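Local coordinates for protein ygiW (Escherichia coli, PDB 1NNX) that is of unknown function but is a periplasmic protein built on the bacterial OB fold, at residues Y55-A60 / V84-E89. Numbering follows the deposited sequence.
Sequences YVFKDA and VEIQGE
Asp59 OD1, hydrogen-bonded to Ser61 OG and more weakly to Gly62 N, lies two residues beyond Phe57, whose ring reaches across to Ile86 and Val84. The contact lies in the interior of an OB fold, its centre about 4 Å from the centre of the chain. Strands 54-59 and 84-93 are not neighbours in the sheet: the nearest CA atoms, those of Phe57 and Ile86, are 9.5 Å apart, a gap that side chains rather than backbone bonds span.

The central interaction is a CH-pi contact. Ile86 CD1 sits 3.7 Å from the centroid of the Phe57 ring and only 9° off the ring normal, so the methyl lies over the middle of one face. The ring-atom distances agree: Ile86 CD1 is 3.8 Å from Phe57 CE1 and 4.2 Å from Phe57 CD2, a narrow spread that excludes an approach to one rim. In Ile86, chi1 of 57° places CG1 between the backbone N and the carbonyl carbon, and the extended chi2 (178°) then carries CD1 onto the ring face, while Phe57, with CG anti to its backbone N, sends its ring from the opposite direction.

All three residues are buried. The two segments bury 141 Å² in all, both sides summed, and residues of other strands pack around them: Val66 touches both Phe57 and Ile86, Ile46 adds to the Phe57 side, and Ile104 packs on Val84 and Ile86. Val84 meets the ring differently from Ile86, in the ring plane at its edge, with Val84 CG2 3.9 Å from Phe57 CE1.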
loop_
_atom_site.group_PDB
_atom_site.type_symbol
_atom_site.label_atom_id
_atom_site.label_comp_id
_atom_site.label_asym_id
_atom_site.label_seq_id
_atom_site.Cartn_x
_atom_site.Cartn_y
_atom_site.Cartn_z
ATOM N N TYR A 55 -6.017 -0.672 7.036
ATOM C CA TYR A 55 -6.941 -1.207 6.045
ATOM C C TYR A 55 -6.440 -2.429 5.367
ATOM O O TYR A 55 -5.244 -2.652 5.361
ATOM C CB TYR A 55 -7.226 -0.143 4.971
ATOM C CG TYR A 55 -7.786 1.190 5.464
ATOM C CD1 TYR A 55 -9.159 1.448 5.389
ATOM C CD2 TYR A 55 -6.942 2.135 6.022
ATOM C CE1 TYR A 55 -9.696 2.681 5.875
ATOM C CE2 TYR A 55 -7.453 3.373 6.512
ATOM C CZ TYR A 55 -8.825 3.621 6.431
ATOM O OH TYR A 55 -9.322 4.812 6.949
ATOM N N VAL A 56 -7.353 -3.204 4.794
ATOM C CA VAL A 56 -6.930 -4.379 4.011
ATOM C C VAL A 56 -6.977 -4.023 2.516
ATOM O O VAL A 56 -7.987 -3.525 2.013
ATOM C CB VAL A 56 -7.856 -5.581 4.236
ATOM C CG1 VAL A 56 -7.363 -6.829 3.416
ATOM C CG2 VAL A 56 -7.789 -5.986 5.775
ATOM N N PHE A 57 -5.852 -4.236 1.842
ATOM C CA PHE A 57 -5.717 -3.953 0.410
ATOM C C PHE A 57 -5.598 -5.299 -0.319
ATOM O O PHE A 57 -4.811 -6.136 0.058
ATOM C CB PHE A 57 -4.460 -3.116 0.227
ATOM C CG PHE A 57 -4.211 -2.748 -1.196
ATOM C CD1 PHE A 57 -4.810 -1.662 -1.799
ATOM C CD2 PHE A 57 -3.309 -3.511 -1.929
ATOM C CE1 PHE A 57 -4.484 -1.313 -3.140
ATOM C CE2 PHE A 57 -2.997 -3.156 -3.251
ATOM C CZ PHE A 57 -3.592 -2.055 -3.821
ATOM N N LYS A 58 -6.367 -5.450 -1.387
ATOM C CA LYS A 58 -6.378 -6.708 -2.157
ATOM C C LYS A 58 -6.145 -6.477 -3.635
ATOM O O LYS A 58 -6.634 -5.545 -4.221
ATOM C CB LYS A 58 -7.727 -7.380 -1.925
ATOM C CG LYS A 58 -7.963 -8.719 -2.606
ATOM C CD LYS A 58 -9.396 -9.123 -2.353
ATOM C CE LYS A 58 -9.749 -10.492 -2.880
ATOM N NZ LYS A 58 -11.099 -10.890 -2.383
ATOM N N ASP A 59 -5.328 -7.342 -4.196
ATOM C CA ASP A 59 -5.144 -7.364 -5.679
ATOM C C ASP A 59 -5.323 -8.832 -6.044
ATOM O O ASP A 59 -5.615 -9.698 -5.220
ATOM C CB ASP A 59 -3.851 -6.725 -6.223
ATOM C CG ASP A 59 -2.593 -7.510 -6.014
ATOM O OD1 ASP A 59 -2.643 -8.636 -5.483
ATOM O OD2 ASP A 59 -1.524 -6.974 -6.421
ATOM N N ALA A 60 -5.200 -9.135 -7.343
ATOM C CA ALA A 60 -5.386 -10.524 -7.729
ATOM C C ALA A 60 -4.441 -11.562 -7.099
ATOM O O ALA A 60 -4.744 -12.759 -7.107
ATOM C CB ALA A 60 -5.263 -10.613 -9.237
ATOM N N VAL A 84 -7.726 1.440 -6.987
ATOM C CA VAL A 84 -6.841 2.528 -6.530
ATOM C C VAL A 84 -5.387 2.185 -6.687
ATOM O O VAL A 84 -4.992 0.966 -6.764
ATOM C CB VAL A 84 -7.026 2.902 -4.998
ATOM C CG1 VAL A 84 -8.433 3.475 -4.776
ATOM C CG2 VAL A 84 -6.758 1.699 -4.113
ATOM N N GLU A 85 -4.589 3.214 -6.852
ATOM C CA GLU A 85 -3.176 3.023 -6.901
ATOM C C GLU A 85 -2.597 3.593 -5.567
ATOM O O GLU A 85 -2.900 4.748 -5.190
ATOM C CB GLU A 85 -2.402 3.653 -8.068
ATOM C CG GLU A 85 -0.870 3.453 -8.072
ATOM C CD GLU A 85 -0.207 4.133 -9.257
ATOM O OE1 GLU A 85 -0.226 3.510 -10.341
ATOM O OE2 GLU A 85 0.285 5.276 -9.083
ATOM N N ILE A 86 -1.770 2.843 -4.864
ATOM C CA ILE A 86 -1.123 3.322 -3.654
ATOM C C ILE A 86 0.371 3.290 -3.826
ATOM O O ILE A 86 0.906 2.439 -4.551
ATOM C CB ILE A 86 -1.503 2.531 -2.384
ATOM C CG1 ILE A 86 -1.187 1.017 -2.528
ATOM C CG2 ILE A 86 -3.022 2.772 -2.077
ATOM C CD1 ILE A 86 -1.504 0.182 -1.289
ATOM N N GLN A 87 1.056 4.253 -3.233
ATOM C CA GLN A 87 2.503 4.329 -3.236
ATOM C C GLN A 87 2.934 4.526 -1.796
ATOM O O GLN A 87 2.307 5.316 -1.062
ATOM C CB GLN A 87 3.033 5.481 -4.108
ATOM C CG GLN A 87 2.597 5.353 -5.565
ATOM C CD GLN A 87 3.227 6.396 -6.494
ATOM O OE1 GLN A 87 2.732 6.622 -7.607
ATOM N NE2 GLN A 87 4.300 7.009 -6.061
ATOM N N GLY A 88 3.989 3.849 -1.385
ATOM C CA GLY A 88 4.491 3.986 -0.024
ATOM C C GLY A 88 5.598 3.008 0.215
ATOM O O GLY A 88 6.136 2.436 -0.743
ATOM N N GLU A 89 5.917 2.805 1.471
ATOM C CA GLU A 89 7.029 1.904 1.839
ATOM C C GLU A 89 6.603 0.635 2.463
ATOM O O GLU A 89 5.692 0.611 3.288
ATOM C CB GLU A 89 7.951 2.558 2.864
ATOM C CG GLU A 89 8.520 3.896 2.436
ATOM C CD GLU A 89 7.664 5.061 2.789
ATOM O OE1 GLU A 89 6.620 4.880 3.450
ATOM O OE2 GLU A 89 8.060 6.172 2.401
#